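Local coordinates for protein beta-galactosidase (Bacillus circulans subsp. alkalophilus, PDB 3TTY) that hydrolyses terminal beta-galactosidic bonds, binding galactose in a pocket of its TIM-barrel domain, at residues Asp14-Pro17 against Glu18-Asp21; Phe344-Leu347 against Arg348-Gly352. All coordinates share one frame; numbering follows the deposited sequence.

Contact 1 (Asp14-Pro17 against Glu18-Asp21); sequences DYNP and EQWD
Asn16 and Pro17 meet Glu18, Gln19 and Trp20 in a local turn contact, a short 3-10 stretch in the loop that leads from the first barrel strand, 10-14, into helix 22-35. Two successive i to i+3 backbone bonds wind the turn: Gln19 N donates to Asn16 O at 3.0 Å, and Trp20 N to Pro17 O at 2.7 Å. Glu18 folds back over the chain that precedes it. A chi1 of 64° tucks CG in between the two backbone branches and the chain bends at chi2 (-89°), which brings OE2 to 3.3 Å from Pro17 CD. Two waters secure the carboxylate: one donates to both Tyr15 O and Glu18 OE2, the latter at 2.8 Å, while the second bridges Asn16 OD1 and Glu18 OE1. OE1 thus has a water and the hydrogen-bonded Ser46 OG, and OE2 the other water. Gln19 runs abreast of Asn16, with the amide planes 14° apart and NE2 3.7 Å from Asn16 CB. Asn16 ND2 itself is hydrogen-bonded to Gln346. Pro17 CD rests 3.6 Å above the plane of the Tyr15 ring, over its centre. The indole of Trp20 presents its edge to Asn16 O, which lies in the ring plane 3.5 Å from CD1, and it makes a cation-pi contact with Arg348. After Trp20 the chain reaches Asp21, the N-cap of helix 22-35, whose OD2 accepts from Thr24 N. Such a strand-to-helix connection is the first beta-alpha loop of a TIM barrel, here with the Asn16 side chain about 7 Å from bound galactose, nearest atom to nearest atom.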
ATOM      1  N   ASP A  14      33.388  12.721   0.206  1.00 21.19           N
ATOM      2  CA  ASP A  14      32.749  13.519  -0.835  1.00 15.51           C
ATOM      3  C   ASP A  14      32.851  15.004  -0.506  1.00 15.33           C
ATOM      4  O   ASP A  14      32.539  15.428   0.606  1.00 18.69           O
ATOM      5  CB  ASP A  14      31.289  13.104  -1.022  1.00 13.52           C
ATOM      6  CG  ASP A  14      31.119  11.897  -1.955  1.00 21.99           C
ATOM      7  OD1 ASP A  14      31.850  10.895  -1.801  1.00 15.88           O
ATOM      8  OD2 ASP A  14      30.235  11.947  -2.847  1.00 22.26           O
ATOM      9  N   TYR A  15      33.294  15.787  -1.480  1.00 16.92           N
ATOM     10  CA  TYR A  15      33.523  17.217  -1.303  1.00 17.43           C
ATOM     11  C   TYR A  15      33.066  17.899  -2.580  1.00 14.98           C
ATOM     12  O   TYR A  15      33.408  17.459  -3.671  1.00 16.40           O
ATOM     13  CB  TYR A  15      35.017  17.476  -1.027  1.00 17.53           C
ATOM     14  CG  TYR A  15      35.440  18.934  -0.877  1.00 17.04           C
ATOM     15  CD1 TYR A  15      34.740  19.812  -0.044  1.00 18.08           C
ATOM     16  CD2 TYR A  15      36.563  19.419  -1.537  1.00 18.02           C
ATOM     17  CE1 TYR A  15      35.139  21.140   0.107  1.00 16.93           C
ATOM     18  CE2 TYR A  15      36.968  20.754  -1.397  1.00 21.82           C
ATOM     19  CZ  TYR A  15      36.255  21.603  -0.569  1.00 19.65           C
ATOM     20  OH  TYR A  15      36.642  22.921  -0.436  1.00 18.80           O
ATOM     21  N   ASN A  16      32.279  18.962  -2.439  1.00 15.76           N
ATOM     22  CA  ASN A  16      31.594  19.585  -3.569  1.00 16.60           C
ATOM     23  C   ASN A  16      31.668  21.109  -3.565  1.00 17.74           C
ATOM     24  O   ASN A  16      30.651  21.792  -3.489  1.00 17.44           O
ATOM     25  CB  ASN A  16      30.141  19.129  -3.582  1.00 17.43           C
ATOM     26  CG  ASN A  16      30.025  17.624  -3.680  1.00 15.88           C
ATOM     27  OD1 ASN A  16      30.330  17.053  -4.714  1.00 14.09           O
ATOM     28  ND2 ASN A  16      29.607  16.976  -2.599  1.00 12.89           N
ATOM     29  N   PRO A  17      32.888  21.642  -3.662  1.00 15.96           N
ATOM     30  CA  PRO A  17      33.118  23.083  -3.597  1.00 16.59           C
ATOM     31  C   PRO A  17      32.460  23.807  -4.760  1.00 18.29           C
ATOM     32  O   PRO A  17      32.222  25.003  -4.646  1.00 17.17           O
ATOM     33  CB  PRO A  17      34.640  23.197  -3.689  1.00 18.88           C
ATOM     34  CG  PRO A  17      35.071  21.934  -4.396  1.00 18.43           C
ATOM     35  CD  PRO A  17      34.132  20.887  -3.879  1.00 16.99           C
ATOM     36  N   GLU A  18      32.167  23.108  -5.857  1.00 14.73           N
ATOM     37  CA  GLU A  18      31.504  23.765  -6.983  1.00 17.91           C
ATOM     38  C   GLU A  18      30.070  24.207  -6.631  1.00 16.84           C
ATOM     39  O   GLU A  18      29.431  24.928  -7.397  1.00 18.81           O
ATOM     40  CB  GLU A  18      31.540  22.903  -8.262  1.00 20.22           C
ATOM     41  CG  GLU A  18      30.765  21.564  -8.184  1.00 17.01           C
ATOM     42  CD  GLU A  18      31.631  20.421  -7.673  1.00 21.46           C
ATOM     43  OE1 GLU A  18      31.623  19.347  -8.316  1.00 21.52           O
ATOM     44  OE2 GLU A  18      32.322  20.590  -6.636  1.00 18.17           O
ATOM     45  N   GLN A  19      29.580  23.780  -5.470  1.00 16.91           N
ATOM     46  CA  GLN A  19      28.305  24.269  -4.932  1.00 19.38           C
ATOM     47  C   GLN A  19      28.530  25.569  -4.163  1.00 21.01           C
ATOM     48  O   GLN A  19      27.580  26.230  -3.744  1.00 19.79           O
ATOM     49  CB  GLN A  19      27.665  23.230  -3.983  1.00 17.05           C
ATOM     50  CG  GLN A  19      27.319  21.888  -4.638  1.00 17.56           C
ATOM     51  CD  GLN A  19      26.789  20.838  -3.655  1.00 22.17           C
ATOM     52  OE1 GLN A  19      26.637  21.099  -2.451  1.00 20.14           O
ATOM     53  NE2 GLN A  19      26.516  19.633  -4.172  1.00 13.76           N
ATOM     54  N   TRP A  20      29.791  25.922  -3.958  1.00 17.66           N
ATOM     55  CA  TRP A  20      30.126  27.041  -3.077  1.00 20.21           C
ATOM     56  C   TRP A  20      30.903  28.143  -3.803  1.00 18.05           C
ATOM     57  O   TRP A  20      30.502  28.567  -4.871  1.00 20.32           O
ATOM     58  CB  TRP A  20      30.885  26.528  -1.856  1.00 15.65           C
ATOM     59  CG  TRP A  20      30.028  25.661  -1.031  1.00 18.58           C
ATOM     60  CD1 TRP A  20      29.812  24.312  -1.193  1.00 18.62           C
ATOM     61  CD2 TRP A  20      29.215  26.069   0.072  1.00 18.13           C
ATOM     62  NE1 TRP A  20      28.924  23.861  -0.242  1.00 17.85           N
ATOM     63  CE2 TRP A  20      28.536  24.921   0.542  1.00 18.31           C
ATOM     64  CE3 TRP A  20      28.994  27.294   0.710  1.00 20.90           C
ATOM     65  CZ2 TRP A  20      27.662  24.961   1.628  1.00 14.41           C
ATOM     66  CZ3 TRP A  20      28.115  27.336   1.789  1.00 23.19           C
ATOM     67  CH2 TRP A  20      27.461  26.174   2.237  1.00 17.05           C
ATOM     68  N   ASP A  21      31.998  28.608  -3.209  1.00 18.83           N
ATOM     69  CA  ASP A  21      32.854  29.610  -3.842  1.00 20.46           C
ATOM     70  C   ASP A  21      34.246  29.540  -3.232  1.00 23.73           C
ATOM     71  O   ASP A  21      34.521  28.656  -2.406  1.00 23.43           O
ATOM     72  CB  ASP A  21      32.259  31.024  -3.747  1.00 19.58           C
ATOM     73  CG  ASP A  21      32.066  31.496  -2.305  1.00 28.75           C
ATOM     74  OD1 ASP A  21      31.403  32.541  -2.094  1.00 37.29           O
ATOM     75  OD2 ASP A  21      32.577  30.839  -1.381  1.00 23.71           O
TER
HETATM   76  O   HOH W   1      33.798  18.219  -6.440  1.00 19.58           O
HETATM   77  O   HOH W   2      29.905  17.428  -7.567  1.00 17.33           O

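Contact 2 (Phe344-Leu347 against Arg348-Gly352); sequences FFQL and RRSVG. With GLA (alpha-D-galactopyranose), chain H.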
ATOM      1  N   PHE A 344      33.676   9.912   4.273  1.00 18.41           N
ATOM      2  CA  PHE A 344      32.316  10.351   4.565  1.00 21.20           C
ATOM      3  C   PHE A 344      31.582  10.809   3.318  1.00 20.75           C
ATOM      4  O   PHE A 344      32.199  11.275   2.348  1.00 15.73           O
ATOM      5  CB  PHE A 344      32.337  11.589   5.496  1.00 22.26           C
ATOM      6  CG  PHE A 344      32.917  11.338   6.863  1.00 22.71           C
ATOM      7  CD1 PHE A 344      32.223  10.579   7.801  1.00 19.43           C
ATOM      8  CD2 PHE A 344      34.141  11.898   7.220  1.00 25.72           C
ATOM      9  CE1 PHE A 344      32.744  10.350   9.065  1.00 22.09           C
ATOM     10  CE2 PHE A 344      34.680  11.678   8.488  1.00 25.29           C
ATOM     11  CZ  PHE A 344      33.978  10.901   9.413  1.00 25.05           C
ATOM     12  N   PHE A 345      30.256  10.723   3.367  1.00 19.08           N
ATOM     13  CA  PHE A 345      29.449  11.725   2.685  1.00 16.61           C
ATOM     14  C   PHE A 345      28.865  12.621   3.781  1.00 18.35           C
ATOM     15  O   PHE A 345      28.270  12.104   4.727  1.00 18.39           O
ATOM     16  CB  PHE A 345      28.311  11.110   1.864  1.00 17.26           C
ATOM     17  CG  PHE A 345      27.545  12.127   1.054  1.00 18.08           C
ATOM     18  CD1 PHE A 345      27.918  12.419  -0.254  1.00 18.05           C
ATOM     19  CD2 PHE A 345      26.483  12.819   1.610  1.00 19.13           C
ATOM     20  CE1 PHE A 345      27.233  13.372  -1.004  1.00 16.80           C
ATOM     21  CE2 PHE A 345      25.786  13.778   0.871  1.00 16.50           C
ATOM     22  CZ  PHE A 345      26.164  14.052  -0.439  1.00 19.53           C
ATOM     23  N   GLN A 346      29.063  13.939   3.712  1.00 17.89           N
ATOM     24  CA  GLN A 346      30.031  14.596   2.844  1.00 18.15           C
ATOM     25  C   GLN A 346      30.809  15.584   3.722  1.00 22.00           C
ATOM     26  O   GLN A 346      30.525  15.713   4.911  1.00 20.58           O
ATOM     27  CB  GLN A 346      29.343  15.323   1.684  1.00 18.91           C
ATOM     28  CG  GLN A 346      28.231  16.297   2.097  1.00 15.16           C
ATOM     29  CD  GLN A 346      27.657  17.071   0.907  1.00 18.25           C
ATOM     30  OE1 GLN A 346      28.396  17.490   0.023  1.00 18.88           O
ATOM     31  NE2 GLN A 346      26.329  17.257   0.885  1.00 17.05           N
ATOM     32  N   LEU A 347      31.782  16.285   3.145  1.00 23.19           N
ATOM     33  CA  LEU A 347      32.643  17.161   3.938  1.00 20.64           C
ATOM     34  C   LEU A 347      31.978  18.492   4.357  1.00 21.35           C
ATOM     35  O   LEU A 347      32.287  19.040   5.415  1.00 22.11           O
ATOM     36  CB  LEU A 347      33.984  17.384   3.230  1.00 18.24           C
ATOM     37  CG  LEU A 347      34.787  16.107   2.993  1.00 18.82           C
ATOM     38  CD1 LEU A 347      36.223  16.414   2.611  1.00 17.85           C
ATOM     39  CD2 LEU A 347      34.740  15.228   4.249  1.00 20.51           C
ATOM     40  N   ARG A 348      31.059  19.000   3.543  1.00 19.35           N
ATOM     41  CA  ARG A 348      30.297  20.196   3.921  1.00 20.57           C
ATOM     42  C   ARG A 348      28.871  20.129   3.377  1.00 18.47           C
ATOM     43  O   ARG A 348      28.669  19.860   2.198  1.00 17.59           O
ATOM     44  CB  ARG A 348      30.994  21.479   3.460  1.00 13.96           C
ATOM     45  CG  ARG A 348      30.035  22.593   3.083  1.00 18.07           C
ATOM     46  CD  ARG A 348      30.302  23.959   3.731  1.00 19.79           C
ATOM     47  NE  ARG A 348      31.705  24.365   3.902  1.00 20.39           N
ATOM     48  CZ  ARG A 348      32.063  25.415   4.652  1.00 22.40           C
ATOM     49  NH1 ARG A 348      31.134  26.140   5.264  1.00 14.45           N
ATOM     50  NH2 ARG A 348      33.336  25.760   4.792  1.00 21.63           N
ATOM     51  N   ARG A 349      27.895  20.376   4.245  1.00 16.91           N
ATOM     52  CA  ARG A 349      26.481  20.208   3.913  1.00 16.62           C
ATOM     53  C   ARG A 349      26.041  21.071   2.729  1.00 20.21           C
ATOM     54  O   ARG A 349      26.521  22.194   2.525  1.00 15.64           O
ATOM     55  CB  ARG A 349      25.590  20.451   5.147  1.00 16.20           C
ATOM     56  CG  ARG A 349      25.535  19.258   6.088  1.00 20.70           C
ATOM     57  CD  ARG A 349      25.009  19.532   7.505  1.00 22.94           C
ATOM     58  NE  ARG A 349      23.566  19.541   7.587  1.00 21.37           N
ATOM     59  CZ  ARG A 349      22.837  18.997   8.566  1.00 21.12           C
ATOM     60  NH1 ARG A 349      23.389  18.380   9.601  1.00 18.17           N
ATOM     61  NH2 ARG A 349      21.521  19.099   8.512  1.00 20.35           N
ATOM     62  N   SER A 350      25.153  20.499   1.925  1.00 20.80           N
ATOM     63  CA  SER A 350      24.499  21.200   0.827  1.00 17.25           C
ATOM     64  C   SER A 350      23.353  22.033   1.385  1.00 18.35           C
ATOM     65  O   SER A 350      23.051  21.951   2.574  1.00 19.26           O
ATOM     66  CB  SER A 350      23.935  20.180  -0.148  1.00 17.21           C
ATOM     67  OG  SER A 350      23.102  19.281   0.561  1.00 18.50           O
ATOM     68  N   VAL A 351      22.644  22.737   0.509  1.00 21.09           N
ATOM     69  CA  VAL A 351      21.936  23.940   0.918  1.00 20.49           C
ATOM     70  C   VAL A 351      20.429  24.192   0.556  1.00 20.68           C
ATOM     71  O   VAL A 351      19.773  24.917   1.290  1.00 20.64           O
ATOM     72  CB  VAL A 351      22.856  25.153   0.558  1.00 22.42           C
ATOM     73  CG1 VAL A 351      22.157  26.180  -0.279  1.00 17.05           C
ATOM     74  CG2 VAL A 351      23.528  25.718   1.807  1.00 21.56           C
ATOM     75  N   GLY A 352      19.838  23.626  -0.505  1.00 21.06           N
ATOM     76  CA  GLY A 352      20.455  22.707  -1.425  1.00 26.03           C
ATOM     77  C   GLY A 352      19.677  21.457  -1.835  1.00 16.62           C
ATOM     78  O   GLY A 352      20.303  20.416  -1.980  1.00 24.53           O
TER
HETATM   79  C1  GLA H 677      24.848   7.393  -1.268  1.00 24.02           C
HETATM   80  C2  GLA H 677      25.412   8.293  -2.395  1.00 19.21           C
HETATM   81  C3  GLA H 677      25.874   9.671  -1.888  1.00 19.40           C
HETATM   82  C4  GLA H 677      24.764  10.241  -1.017  1.00 19.50           C
HETATM   83  C5  GLA H 677      24.406   9.233   0.080  1.00 21.87           C
HETATM   84  C6  GLA H 677      23.342   9.862   0.988  1.00 18.83           C
HETATM   85  O1  GLA H 677      25.818   6.885  -0.334  1.00 25.40           O
HETATM   86  O2  GLA H 677      26.499   7.652  -3.041  1.00 19.74           O
HETATM   87  O3  GLA H 677      26.122  10.586  -2.969  1.00 16.09           O
HETATM   88  O4  GLA H 677      23.643  10.432  -1.870  1.00 18.67           O
HETATM   89  O5  GLA H 677      23.841   8.064  -0.523  1.00 21.74           O
HETATM   90  O6  GLA H 677      23.259   9.140   2.223  1.00 19.98           O
HETATM   91  O   HOH W   3      30.887  18.427   0.515  1.00 14.40           O
HETATM   92  O   HOH W   4      24.419  17.619   3.368  1.00 20.60           O
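Gln346 reaches past the bend at Leu347 to touch Arg348 and Ser350, although no direct hydrogen bond joins 344-347 to 348-352. It follows Phe345 through a cis peptide, and its CB sits over one face of the Phe345 ring. Galactose lies on the opposite face, with C4 3.8 Å above the ring centre. The extended Gln346 chain (chi2 176°) carries the amide out to the second segment. There Arg348 O sits over the face of the Gln346 amide, 3.2 Å from CD, where the NE2 hydrogens do not point. A water accepts from Arg348 N at 3.1 Å and lies 2.7 Å from Gln346 OE1, itself bonded to Asn16. The Arg348 side chain turns away, forming a salt bridge with Asp28. Arg349 likewise leaves the contact to pair with Glu363. Ser350 meets the other end of the amide, its OG 3.8 Å from Gln346 NE2; a second water accepts from NE2 at 3.2 Å and, weakly, from Ser350 N. Val351 contacts the second subunit and leads through a cis peptide to Gly352. The loop follows barrel strand 339-344, with Gln346 against strand 10-14 and Leu347 and Arg348 packed on helix 22-35.

Contact 1 comes first along the chain, after barrel strand 10-14, and contact 2 follows strand 339-344, the eighth. Because the barrel closes by pairing these two strands, the loops become neighbours, their centres about 8 Å apart. The last pairing of the two strands, Asp14 N to Phe344 O, is followed by a bond from Leu347 N of the loop back to Asp14 O, 2.8 Å each and both probable. Farther out, Trp20 CZ2 packs 3.1 Å from Arg349 O. Helix 22-35 lies beside both. Together they connect one side of the galactose pocket, through Phe345, with the surface where both contacts meet the second subunit of the trimeric assembly.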